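PDB 4IRT: uncharacterized protein from Bacteroides ovatus, which is of unknown function but is probably a neuraminidase-like protein built round a BNR repeat-like beta-propeller domain. Local coordinates for residues Ile37-Asn42 with Trp58-Thr63; Gly44-Gly49 with Ile86-Asp91; Tyr240-Pro245 with Thr268-Pro273; Pro264-Tyr269 with Lys288-Arg293. All blocks are in the same frame, centred on the assembly; numbering follows the deposited sequence.

After strand 5-12 the chain builds a blade from strands 28-31, 34-40, 45-52 and 59-63. Contact 1 closes a short loop over this blade, from strand 34-40 across strand 45-52 to strand 59-63. Contact 2 opens on that middle strand and reaches strand 86-90 of the next sheet, so the two contacts cross along the chain and touch. Much later, contact 3 joins the end of strand 239-242 to strand 264-271. Contact 4 begins on that same strand, shares Thr268 and Tyr269, and ends within its own blade at strand 290-294. The two pairs lie on opposite sides of the chain's centre, their contact centres 33 to 38 Å apart.

Contact 1. Residues Ile37-Asn42 with Trp58-Thr63; sequences ISYYDN and WTLHRT. With EDO (1,2-ethanediol), chain I.
Asp41 meets Arg62 chiefly through one water, which donates to Asp41 OD2 at 2.8 Å and accepts from Arg62 NH1 at 2.8 Å. The pair ties one end of a blade in this beta-propeller fold, where strands 34-40 and 59-63 lie on either side of strand 45-52 and share no direct hydrogen bond. The water sits at the edge of the guanidinium, in its plane, while the carboxylate plane is turned 61° from it. Before that, the aliphatic part of the arginine passes the acid: Asp41 OD2 is 3.5 Å from Arg62 CD. A bend at the third torsion (chi3 82°) then swings the guanidinium aside, leaving Asp41 OD2 4.8 Å from Arg62 NE, with no direct salt bridge; the link runs through the water to NH1. The other carboxylate oxygen, OD1, accepts a hydrogen bond from the backbone N of Tyr45 on the intervening strand, which holds the acid in place, and the Tyr45 ring also makes a cation-pi contact with Arg62. Farther along, the contact turns apolar. Tyr39 carries its ring over Val47 of the middle strand, and its OH ends 3.7 Å from CD1 of Leu60, the two side chains crossing at about a right angle. At the far end, where Val9 of strand 5-12 adds further cover, the branch methyl CG2 of Ile37 reaches CZ3 of the Trp58 indole at 3.6 Å.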
# COMPACT_ATOMS: atom_id res chain seq x y z
N ILE A 37 -10.59 10.54 -4.16
CA ILE A 37 -10.49 9.90 -2.87
C ILE A 37 -11.63 8.90 -2.75
O ILE A 37 -12.65 9.01 -3.45
CB ILE A 37 -10.55 10.95 -1.72
CG1 ILE A 37 -10.03 10.37 -0.40
CG2 ILE A 37 -11.95 11.53 -1.59
CD1 ILE A 37 -9.87 11.44 0.67
N SER A 38 -11.46 7.91 -1.87
CA SER A 38 -12.52 6.94 -1.63
C SER A 38 -12.46 6.52 -0.18
O SER A 38 -11.38 6.43 0.40
CB SER A 38 -12.38 5.69 -2.56
OG SER A 38 -11.13 5.03 -2.41
N TYR A 39 -13.63 6.24 0.38
CA TYR A 39 -13.76 5.79 1.75
C TYR A 39 -15.13 5.24 1.98
O TYR A 39 -16.03 5.40 1.12
CB TYR A 39 -13.51 6.91 2.73
CG TYR A 39 -14.39 8.11 2.58
CD1 TYR A 39 -14.03 9.16 1.74
CD2 TYR A 39 -15.56 8.24 3.34
CE1 TYR A 39 -14.83 10.30 1.63
CE2 TYR A 39 -16.35 9.38 3.24
CZ TYR A 39 -15.97 10.38 2.35
OH TYR A 39 -16.74 11.52 2.26
N TYR A 40 -15.30 4.55 3.12
CA TYR A 40 -16.62 4.17 3.58
C TYR A 40 -17.17 5.21 4.55
O TYR A 40 -16.47 5.62 5.49
CB TYR A 40 -16.56 2.84 4.29
CG TYR A 40 -16.18 1.63 3.47
CD1 TYR A 40 -17.06 1.11 2.53
CD2 TYR A 40 -14.98 0.95 3.70
CE1 TYR A 40 -16.71 -0.00 1.79
CE2 TYR A 40 -14.63 -0.17 2.97
CZ TYR A 40 -15.52 -0.67 2.03
OH TYR A 40 -15.22 -1.80 1.28
N ASP A 41 -18.42 5.60 4.35
CA ASP A 41 -19.11 6.46 5.28
C ASP A 41 -19.60 5.68 6.50
O ASP A 41 -19.42 4.48 6.60
CB ASP A 41 -20.20 7.28 4.56
CG ASP A 41 -21.46 6.50 4.25
OD1 ASP A 41 -21.68 5.37 4.74
OD2 ASP A 41 -22.30 7.07 3.49
N ASN A 42 -20.16 6.38 7.48
CA ASN A 42 -20.53 5.73 8.72
C ASN A 42 -21.60 4.65 8.59
O ASN A 42 -21.73 3.80 9.48
CB ASN A 42 -21.01 6.75 9.76
CG ASN A 42 -20.84 6.22 11.19
OD1 ASN A 42 -19.77 5.71 11.54
ND2 ASN A 42 -21.86 6.37 12.00
N TRP A 58 -14.66 19.80 -2.29
CA TRP A 58 -14.87 18.45 -2.82
C TRP A 58 -16.28 18.25 -3.37
O TRP A 58 -17.25 18.84 -2.89
CB TRP A 58 -14.65 17.41 -1.72
CG TRP A 58 -13.24 17.35 -1.23
CD1 TRP A 58 -12.67 18.13 -0.27
CD2 TRP A 58 -12.22 16.49 -1.70
NE1 TRP A 58 -11.36 17.80 -0.11
CE2 TRP A 58 -11.06 16.78 -0.98
CE3 TRP A 58 -12.18 15.46 -2.65
CZ2 TRP A 58 -9.85 16.10 -1.19
CZ3 TRP A 58 -11.00 14.80 -2.87
CH2 TRP A 58 -9.84 15.11 -2.13
N THR A 59 -16.37 17.44 -4.42
CA THR A 59 -17.62 16.86 -4.83
C THR A 59 -17.59 15.45 -4.28
O THR A 59 -16.68 14.69 -4.55
CB THR A 59 -17.74 16.88 -6.36
OG1 THR A 59 -17.71 18.26 -6.79
CG2 THR A 59 -19.05 16.26 -6.86
N LEU A 60 -18.60 15.11 -3.49
CA LEU A 60 -18.66 13.77 -2.88
C LEU A 60 -19.90 13.04 -3.38
O LEU A 60 -20.96 13.66 -3.54
CB LEU A 60 -18.69 13.86 -1.36
CG LEU A 60 -17.51 14.59 -0.71
CD1 LEU A 60 -17.77 14.77 0.78
CD2 LEU A 60 -16.19 13.89 -0.98
N HIS A 61 -19.76 11.74 -3.63
CA HIS A 61 -20.87 10.94 -4.19
C HIS A 61 -20.95 9.64 -3.40
O HIS A 61 -20.00 8.86 -3.40
CB HIS A 61 -20.64 10.64 -5.67
CG HIS A 61 -21.62 9.66 -6.24
ND1 HIS A 61 -22.97 9.95 -6.39
CD2 HIS A 61 -21.46 8.39 -6.69
CE1 HIS A 61 -23.57 8.91 -6.94
NE2 HIS A 61 -22.70 7.94 -7.08
N ARG A 62 -22.07 9.45 -2.70
CA ARG A 62 -22.35 8.15 -2.08
C ARG A 62 -22.79 7.17 -3.18
O ARG A 62 -23.81 7.41 -3.85
CB ARG A 62 -23.43 8.25 -1.01
CG ARG A 62 -23.49 6.99 -0.16
CD ARG A 62 -24.58 7.02 0.89
NE ARG A 62 -25.85 6.67 0.31
CZ ARG A 62 -26.96 6.41 1.01
NH1 ARG A 62 -26.95 6.45 2.34
NH2 ARG A 62 -28.08 6.08 0.35
N THR A 63 -22.01 6.12 -3.39
CA THR A 63 -22.32 5.15 -4.43
C THR A 63 -23.44 4.22 -3.97
O THR A 63 -23.95 4.34 -2.84
CB THR A 63 -21.09 4.30 -4.81
OG1 THR A 63 -20.79 3.38 -3.74
CG2 THR A 63 -19.85 5.18 -5.06
C1 EDO I . -21.62 -0.17 9.89
O1 EDO I . -21.99 -1.22 10.78
C2 EDO I . -22.78 0.79 9.73
O2 EDO I . -22.75 1.69 10.84
O HOH W 1 -24.99 7.11 4.16

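Contact 2. Residues Gly44-Gly49 with Ile86-Asp91; sequences GYLVLG and IHVSFD. With EDO (1,2-ethanediol), chain L.
Strands 45-49 and 86-90 bring Leu46 and Leu48 opposite Phe90 and Ile86 with their axes 10.4 Å apart at closest and their directions 156° apart, nearly antiparallel, too far for backbone hydrogen bonds. This is the face-to-face packing of neighbouring propeller blades, and side chains alone fill the interface. Leu46, its CG lying opposite the backbone N (chi1 162°), places CD2 over one face of the Phe90 ring, 4.1 Å from the centroid and 13° off the normal: a CH-pi contact. The same methyl also grazes Val88 CG2 at 4.5 Å. Leu48 and Ile86 instead meet tip to tip, Leu48 CD1 to Ile86 CD1 4.2 Å apart. Just past Phe90, Asp91 is held through OD1 by Asn74 ND2 and the N of Asn68, and its OD2 accepts a hydrogen bond from O2 of a 1,2-ethanediol, probably from the crystallisation liquor, at 2.7 Å. Putting an alanine here would probably leave the Asn74 and Asn68 donors without their acceptor and weaken the tie between this loop and theirs. Strand 45-52 lies between strands 34-40 and 59-63, and strand 86-90 between 76-80 and 99-101; Ile76 of strand 76-80 and Cys100 of strand 99-101 close in on the same buried core.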
# COMPACT_ATOMS: atom_id res chain seq x y z
N GLY A 44 -21.51 2.53 6.08
CA GLY A 44 -20.91 1.47 5.33
C GLY A 44 -20.91 1.63 3.82
O GLY A 44 -20.49 0.71 3.11
N TYR A 45 -21.37 2.78 3.33
CA TYR A 45 -21.40 3.03 1.91
C TYR A 45 -20.05 3.49 1.40
O TYR A 45 -19.36 4.30 2.02
CB TYR A 45 -22.48 4.04 1.52
CG TYR A 45 -23.89 3.48 1.55
CD1 TYR A 45 -24.58 3.37 2.75
CD2 TYR A 45 -24.52 3.06 0.39
CE1 TYR A 45 -25.88 2.86 2.79
CE2 TYR A 45 -25.81 2.54 0.42
CZ TYR A 45 -26.47 2.45 1.63
OH TYR A 45 -27.75 1.93 1.69
N LEU A 46 -19.69 3.01 0.21
CA LEU A 46 -18.52 3.45 -0.49
C LEU A 46 -18.83 4.83 -1.03
O LEU A 46 -19.80 4.98 -1.78
CB LEU A 46 -18.25 2.51 -1.67
CG LEU A 46 -17.33 2.99 -2.79
CD1 LEU A 46 -15.95 3.26 -2.24
CD2 LEU A 46 -17.25 1.96 -3.89
N VAL A 47 -18.02 5.80 -0.64
CA VAL A 47 -18.11 7.16 -1.12
C VAL A 47 -16.90 7.41 -2.03
O VAL A 47 -15.77 7.02 -1.69
CB VAL A 47 -18.06 8.14 0.07
CG1 VAL A 47 -18.00 9.58 -0.40
CG2 VAL A 47 -19.26 7.91 0.98
N LEU A 48 -17.13 8.06 -3.17
CA LEU A 48 -16.05 8.56 -4.03
C LEU A 48 -16.12 10.08 -4.07
O LEU A 48 -17.22 10.66 -4.08
CB LEU A 48 -16.18 7.99 -5.45
CG LEU A 48 -16.17 6.48 -5.63
CD1 LEU A 48 -16.24 6.14 -7.10
CD2 LEU A 48 -14.93 5.84 -5.02
N GLY A 49 -14.97 10.73 -4.06
CA GLY A 49 -14.90 12.16 -4.12
C GLY A 49 -13.79 12.66 -5.03
O GLY A 49 -12.86 11.95 -5.34
N ILE A 86 -12.25 6.03 -13.31
CA ILE A 86 -11.95 5.46 -12.01
C ILE A 86 -12.19 3.95 -12.09
O ILE A 86 -13.24 3.51 -12.59
CB ILE A 86 -12.85 6.01 -10.88
CG1 ILE A 86 -12.74 7.53 -10.74
CG2 ILE A 86 -12.49 5.33 -9.56
CD1 ILE A 86 -13.78 8.16 -9.83
N HIS A 87 -11.21 3.17 -11.64
CA HIS A 87 -11.37 1.75 -11.40
C HIS A 87 -11.33 1.56 -9.88
O HIS A 87 -10.45 2.10 -9.22
CB HIS A 87 -10.20 0.98 -11.99
CG HIS A 87 -10.12 1.06 -13.48
ND1 HIS A 87 -10.31 -0.03 -14.29
CD2 HIS A 87 -9.90 2.11 -14.30
CE1 HIS A 87 -10.19 0.34 -15.56
NE2 HIS A 87 -9.91 1.63 -15.59
N VAL A 88 -12.26 0.78 -9.34
CA VAL A 88 -12.33 0.60 -7.91
C VAL A 88 -12.72 -0.83 -7.55
O VAL A 88 -13.61 -1.42 -8.15
CB VAL A 88 -13.29 1.63 -7.26
CG1 VAL A 88 -14.72 1.39 -7.71
CG2 VAL A 88 -13.18 1.62 -5.75
N SER A 89 -12.04 -1.37 -6.55
CA SER A 89 -12.27 -2.71 -6.08
C SER A 89 -12.28 -2.66 -4.55
O SER A 89 -11.48 -1.96 -3.94
CB SER A 89 -11.18 -3.67 -6.64
OG SER A 89 -11.46 -5.03 -6.32
N PHE A 90 -13.22 -3.37 -3.94
CA PHE A 90 -13.52 -3.14 -2.53
C PHE A 90 -14.15 -4.33 -1.84
O PHE A 90 -14.71 -5.20 -2.49
CB PHE A 90 -14.49 -1.97 -2.39
CG PHE A 90 -15.68 -2.05 -3.29
CD1 PHE A 90 -15.60 -1.71 -4.62
CD2 PHE A 90 -16.91 -2.48 -2.80
CE1 PHE A 90 -16.71 -1.80 -5.45
CE2 PHE A 90 -18.04 -2.57 -3.63
CZ PHE A 90 -17.93 -2.22 -4.95
N ASP A 91 -14.09 -4.31 -0.52
CA ASP A 91 -14.93 -5.15 0.33
C ASP A 91 -14.70 -6.66 0.19
O ASP A 91 -15.66 -7.45 -0.02
CB ASP A 91 -16.41 -4.82 0.10
CG ASP A 91 -17.32 -5.54 1.08
OD1 ASP A 91 -16.89 -5.75 2.24
OD2 ASP A 91 -18.44 -5.93 0.70
C1 EDO L . -18.06 -9.18 1.56
O1 EDO L . -19.36 -9.46 2.17
C2 EDO L . -18.07 -9.40 0.05
O2 EDO L . -18.66 -8.29 -0.66

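Contact 3. Residues Tyr240-Pro245 with Thr268-Pro273; sequences YACRLP and TYWREP
The indole of Trp270 takes Leu244 over one face and Cys242 obliquely at its benzene end, at a junction between two blades of the propeller. Leu244 crosses the ring at about a right angle and spreads both methyls over it. Its CD1 sits over the face of the six-membered ring, 3.5 Å from the centroid and 13° off the normal, a close CH-pi contact. The second methyl, CD2, lies by the pyrrole part, with Leu244 CD2 to Trp270 NE1 at 3.7 Å, so that one leucine spans the bicycle. Cys242 brings its SG 4.1 Å from Trp270 CH2; the line from SG to the centroid of the six-membered ring lies 42° off the normal, an oblique sulfur-aromatic contact. The indole is brought there by a first torsion that sets CG between the backbone N and the carbonyl carbon (chi1 69°). The path of the other partner is shaped by a classic beta bulge, where Ala241 and Cys242 both face Ile209 of strand 206-214 and the chain turns a corner. Ile209 and Val283 also touch the indole, and Arg281 makes a cation-pi contact with it. With an alanine in place of Trp270, Leu244 and Cys242 would probably face a gap and Arg281 would be left without its aromatic partner. Next to Trp270, Arg271 turns its guanidinium back on the chain that follows, and its NH1 donates to the carbonyl O of Glu272 at 3.1 Å, tilted out of the carbonyl plane.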
# COMPACT_ATOMS: atom_id res chain seq x y z
N TYR A 240 17.31 -12.20 -2.00
CA TYR A 240 17.14 -11.71 -0.64
C TYR A 240 17.68 -10.30 -0.50
O TYR A 240 18.89 -10.07 -0.46
CB TYR A 240 17.75 -12.70 0.37
CG TYR A 240 16.87 -13.95 0.40
CD1 TYR A 240 16.98 -14.93 -0.60
CD2 TYR A 240 15.85 -14.07 1.33
CE1 TYR A 240 16.12 -16.03 -0.64
CE2 TYR A 240 15.00 -15.18 1.32
CZ TYR A 240 15.14 -16.15 0.33
OH TYR A 240 14.27 -17.21 0.31
N ALA A 241 16.76 -9.35 -0.37
CA ALA A 241 17.13 -7.98 -0.06
C ALA A 241 17.65 -7.85 1.38
O ALA A 241 18.58 -7.07 1.64
CB ALA A 241 15.96 -7.04 -0.28
N CYS A 242 17.06 -8.61 2.29
CA CYS A 242 17.51 -8.61 3.69
C CYS A 242 17.12 -9.92 4.31
O CYS A 242 15.91 -10.27 4.36
CB CYS A 242 16.93 -7.42 4.47
SG CYS A 242 17.67 -7.19 6.13
N ARG A 243 18.13 -10.67 4.76
CA ARG A 243 17.88 -11.91 5.47
C ARG A 243 17.56 -11.65 6.92
O ARG A 243 18.36 -11.08 7.65
CB ARG A 243 19.06 -12.87 5.37
CG ARG A 243 19.21 -13.43 3.97
CD ARG A 243 19.54 -14.89 3.98
NE ARG A 243 20.00 -15.27 2.66
CZ ARG A 243 19.40 -16.17 1.90
NH1 ARG A 243 18.34 -16.82 2.35
NH2 ARG A 243 19.89 -16.43 0.70
N LEU A 244 16.38 -12.10 7.35
CA LEU A 244 15.89 -11.86 8.69
C LEU A 244 15.18 -13.09 9.18
O LEU A 244 14.34 -13.65 8.45
CB LEU A 244 14.89 -10.69 8.68
CG LEU A 244 15.51 -9.32 8.41
CD1 LEU A 244 14.44 -8.31 8.05
CD2 LEU A 244 16.34 -8.86 9.61
N PRO A 245 15.45 -13.50 10.42
CA PRO A 245 14.89 -14.75 10.91
C PRO A 245 13.41 -14.65 11.33
O PRO A 245 12.84 -13.57 11.43
CB PRO A 245 15.77 -15.01 12.15
CG PRO A 245 16.00 -13.61 12.69
CD PRO A 245 16.28 -12.82 11.44
N THR A 268 9.62 -0.91 6.51
CA THR A 268 9.06 -1.91 7.37
C THR A 268 9.61 -1.74 8.78
O THR A 268 10.13 -0.66 9.13
CB THR A 268 9.29 -3.37 6.83
OG1 THR A 268 8.57 -4.29 7.63
CG2 THR A 268 10.79 -3.75 6.85
N TYR A 269 9.42 -2.77 9.62
CA TYR A 269 10.00 -2.78 10.95
C TYR A 269 10.36 -4.20 11.44
O TYR A 269 9.83 -5.19 10.95
CB TYR A 269 9.14 -2.04 11.98
CG TYR A 269 7.74 -2.60 12.30
CD1 TYR A 269 7.59 -3.74 13.08
CD2 TYR A 269 6.60 -1.95 11.85
CE1 TYR A 269 6.33 -4.24 13.39
CE2 TYR A 269 5.31 -2.42 12.15
CZ TYR A 269 5.18 -3.57 12.91
OH TYR A 269 3.94 -4.06 13.23
N TRP A 270 11.31 -4.25 12.36
CA TRP A 270 11.71 -5.46 13.07
C TRP A 270 12.62 -5.06 14.25
O TRP A 270 13.11 -3.94 14.31
CB TRP A 270 12.38 -6.48 12.11
CG TRP A 270 13.77 -6.05 11.59
CD1 TRP A 270 14.96 -6.17 12.24
CD2 TRP A 270 14.07 -5.51 10.29
NE1 TRP A 270 15.99 -5.71 11.45
CE2 TRP A 270 15.47 -5.29 10.25
CE3 TRP A 270 13.32 -5.22 9.16
CZ2 TRP A 270 16.11 -4.77 9.14
CZ3 TRP A 270 13.96 -4.67 8.05
CH2 TRP A 270 15.32 -4.46 8.05
N ARG A 271 12.86 -5.99 15.19
CA ARG A 271 13.70 -5.69 16.37
C ARG A 271 15.19 -5.99 16.19
O ARG A 271 15.60 -6.82 15.37
CB ARG A 271 13.19 -6.41 17.63
CG ARG A 271 13.39 -7.93 17.65
CD ARG A 271 12.99 -8.54 19.00
NE ARG A 271 13.09 -10.00 18.92
CZ ARG A 271 14.21 -10.69 19.09
NH1 ARG A 271 15.36 -10.08 19.38
NH2 ARG A 271 14.22 -12.02 18.93
N GLU A 272 16.01 -5.27 16.95
CA GLU A 272 17.42 -5.66 17.12
C GLU A 272 17.53 -7.01 17.86
O GLU A 272 16.66 -7.35 18.67
CB GLU A 272 18.18 -4.57 17.90
CG GLU A 272 18.29 -3.25 17.19
CD GLU A 272 19.12 -3.34 15.93
OE1 GLU A 272 18.60 -3.82 14.89
OE2 GLU A 272 20.31 -2.94 15.99
N PRO A 273 18.61 -7.77 17.60
CA PRO A 273 18.75 -9.06 18.26
C PRO A 273 18.78 -8.92 19.78
O PRO A 273 18.12 -9.71 20.48
CB PRO A 273 20.08 -9.63 17.73
CG PRO A 273 20.63 -8.61 16.79
CD PRO A 273 19.63 -7.53 16.57

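Contact 4. Residues Pro264-Tyr269 with Lys288-Arg293; sequences PYIATY and KMWHQR
Trp290 packs on Pro264 and Ile266 within a single four-stranded blade of the beta-propeller, skipping the strand that separates them. Strand 264-271 and strand 290-294 each pair antiparallel with 278-285, so the two segments are second neighbours and exchange no hydrogen bonds. The tight part is small and hydrophobic. Trp290 keeps its CG opposite the carbonyl carbon (chi1 -72°), and the indole reaches over the intervening strand to bring the far carbons of its benzene ring, CZ3 and CH2, against the side chains of strand 264-271. There CH2 meets the CG of Pro264 at 3.9 Å, the two side chains crossing at about a right angle, and Trp290 CZ3 meets Ile266 CD1 at 4.1 Å. Both approaches are oblique to the indole plane. Pro264 and Ile266 are buried, and Val283 and Asn285 of the strand between fill in beneath the tryptophan, while Tyr211 of the preceding blade meets its ring edge-to-face. The other side is looser. Lys288 and Met289, a selenomethionine, are exposed in the turn leading to the strand, and Gln292 is exposed along it. Between these extremes, His291 stacks on Trp284, with its NE2 hydrogen-bonded to Asp286 OD2. The tryptophan thus has a greasy end pressed into the blade and a polar one directed elsewhere: its indole NE1 is hydrogen-bonded to Glu239 OE2, on the outermost strand of the preceding blade.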
# COMPACT_ATOMS: atom_id res chain seq x y z
N PRO A 264 15.09 0.64 -5.75
CA PRO A 264 13.96 0.31 -4.87
C PRO A 264 14.26 0.60 -3.41
O PRO A 264 15.39 0.41 -2.97
CB PRO A 264 13.79 -1.21 -5.03
CG PRO A 264 15.23 -1.67 -5.33
CD PRO A 264 15.79 -0.57 -6.21
N TYR A 265 13.21 1.01 -2.70
CA TYR A 265 13.25 1.32 -1.28
C TYR A 265 12.08 0.61 -0.61
O TYR A 265 10.97 0.68 -1.10
CB TYR A 265 13.09 2.80 -1.03
CG TYR A 265 14.24 3.63 -1.52
CD1 TYR A 265 14.38 3.88 -2.87
CD2 TYR A 265 15.17 4.16 -0.65
CE1 TYR A 265 15.44 4.65 -3.35
CE2 TYR A 265 16.23 4.92 -1.11
CZ TYR A 265 16.36 5.16 -2.46
OH TYR A 265 17.40 5.92 -2.96
N ILE A 266 12.34 -0.08 0.51
CA ILE A 266 11.29 -0.86 1.21
C ILE A 266 11.21 -0.41 2.66
O ILE A 266 12.22 -0.35 3.32
CB ILE A 266 11.61 -2.36 1.17
CG1 ILE A 266 11.75 -2.84 -0.27
CG2 ILE A 266 10.54 -3.14 1.95
CD1 ILE A 266 12.57 -4.12 -0.50
N ALA A 267 10.01 -0.07 3.14
CA ALA A 267 9.81 0.43 4.51
C ALA A 267 9.07 -0.60 5.34
O ALA A 267 8.03 -1.14 4.94
CB ALA A 267 9.05 1.73 4.49
N THR A 268 9.62 -0.91 6.51
CA THR A 268 9.06 -1.91 7.37
C THR A 268 9.61 -1.74 8.78
O THR A 268 10.13 -0.66 9.13
CB THR A 268 9.29 -3.37 6.83
OG1 THR A 268 8.57 -4.29 7.63
CG2 THR A 268 10.79 -3.75 6.85
N TYR A 269 9.42 -2.77 9.62
CA TYR A 269 10.00 -2.78 10.95
C TYR A 269 10.36 -4.20 11.44
O TYR A 269 9.83 -5.19 10.95
CB TYR A 269 9.14 -2.04 11.98
CG TYR A 269 7.74 -2.60 12.30
CD1 TYR A 269 7.59 -3.74 13.08
CD2 TYR A 269 6.60 -1.95 11.85
CE1 TYR A 269 6.33 -4.24 13.39
CE2 TYR A 269 5.31 -2.42 12.15
CZ TYR A 269 5.18 -3.57 12.91
OH TYR A 269 3.94 -4.06 13.23
N LYS A 288 23.92 -1.70 -6.91
CA LYS A 288 25.00 -2.67 -6.71
C LYS A 288 24.90 -3.46 -5.43
O LYS A 288 25.40 -4.57 -5.37
CB LYS A 288 26.35 -1.93 -6.72
CG LYS A 288 26.64 -1.10 -7.97
CD LYS A 288 26.54 -1.89 -9.27
CE LYS A 288 27.64 -2.94 -9.41
NZ LYS A 288 28.88 -2.36 -10.00
N MSE A 289 24.32 -2.86 -4.39
CA MSE A 289 24.26 -3.48 -3.07
C MSE A 289 22.99 -3.08 -2.34
O MSE A 289 22.49 -1.94 -2.49
CB MSE A 289 25.42 -3.05 -2.16
CG MSE A 289 26.83 -3.48 -2.60
SE MSE A 289 27.21 -5.35 -2.09
CE MSE A 289 27.52 -5.12 -0.15
N TRP A 290 22.52 -4.01 -1.51
CA TRP A 290 21.43 -3.74 -0.55
C TRP A 290 21.99 -3.13 0.75
O TRP A 290 23.10 -3.45 1.18
CB TRP A 290 20.64 -5.00 -0.23
CG TRP A 290 19.77 -5.49 -1.35
CD1 TRP A 290 20.06 -6.51 -2.23
CD2 TRP A 290 18.49 -5.00 -1.71
NE1 TRP A 290 19.03 -6.68 -3.09
CE2 TRP A 290 18.05 -5.76 -2.80
CE3 TRP A 290 17.66 -3.99 -1.21
CZ2 TRP A 290 16.83 -5.54 -3.42
CZ3 TRP A 290 16.47 -3.79 -1.80
CH2 TRP A 290 16.05 -4.55 -2.89
N HIS A 291 21.22 -2.22 1.33
CA HIS A 291 21.56 -1.52 2.56
C HIS A 291 20.35 -1.51 3.46
O HIS A 291 19.24 -1.70 3.00
CB HIS A 291 21.94 -0.06 2.26
CG HIS A 291 23.00 0.11 1.22
ND1 HIS A 291 24.34 0.03 1.52
CD2 HIS A 291 22.92 0.38 -0.10
CE1 HIS A 291 25.05 0.22 0.41
NE2 HIS A 291 24.21 0.44 -0.58
N GLN A 292 20.58 -1.29 4.75
CA GLN A 292 19.53 -1.14 5.72
C GLN A 292 19.87 0.01 6.65
O GLN A 292 21.05 0.27 6.91
CB GLN A 292 19.37 -2.42 6.56
CG GLN A 292 20.65 -2.80 7.33
CD GLN A 292 20.46 -3.99 8.28
OE1 GLN A 292 19.50 -4.05 9.04
NE2 GLN A 292 21.44 -4.89 8.29
N ARG A 293 18.85 0.71 7.13
CA ARG A 293 19.04 1.65 8.22
C ARG A 293 17.85 1.60 9.17
O ARG A 293 16.70 1.32 8.76
CB ARG A 293 19.24 3.08 7.69
CG ARG A 293 20.48 3.29 6.81
CD ARG A 293 21.77 3.41 7.61
NE ARG A 293 22.88 3.82 6.74
CZ ARG A 293 23.57 2.95 6.01
NH1 ARG A 293 23.25 1.67 6.06
NH2 ARG A 293 24.57 3.37 5.24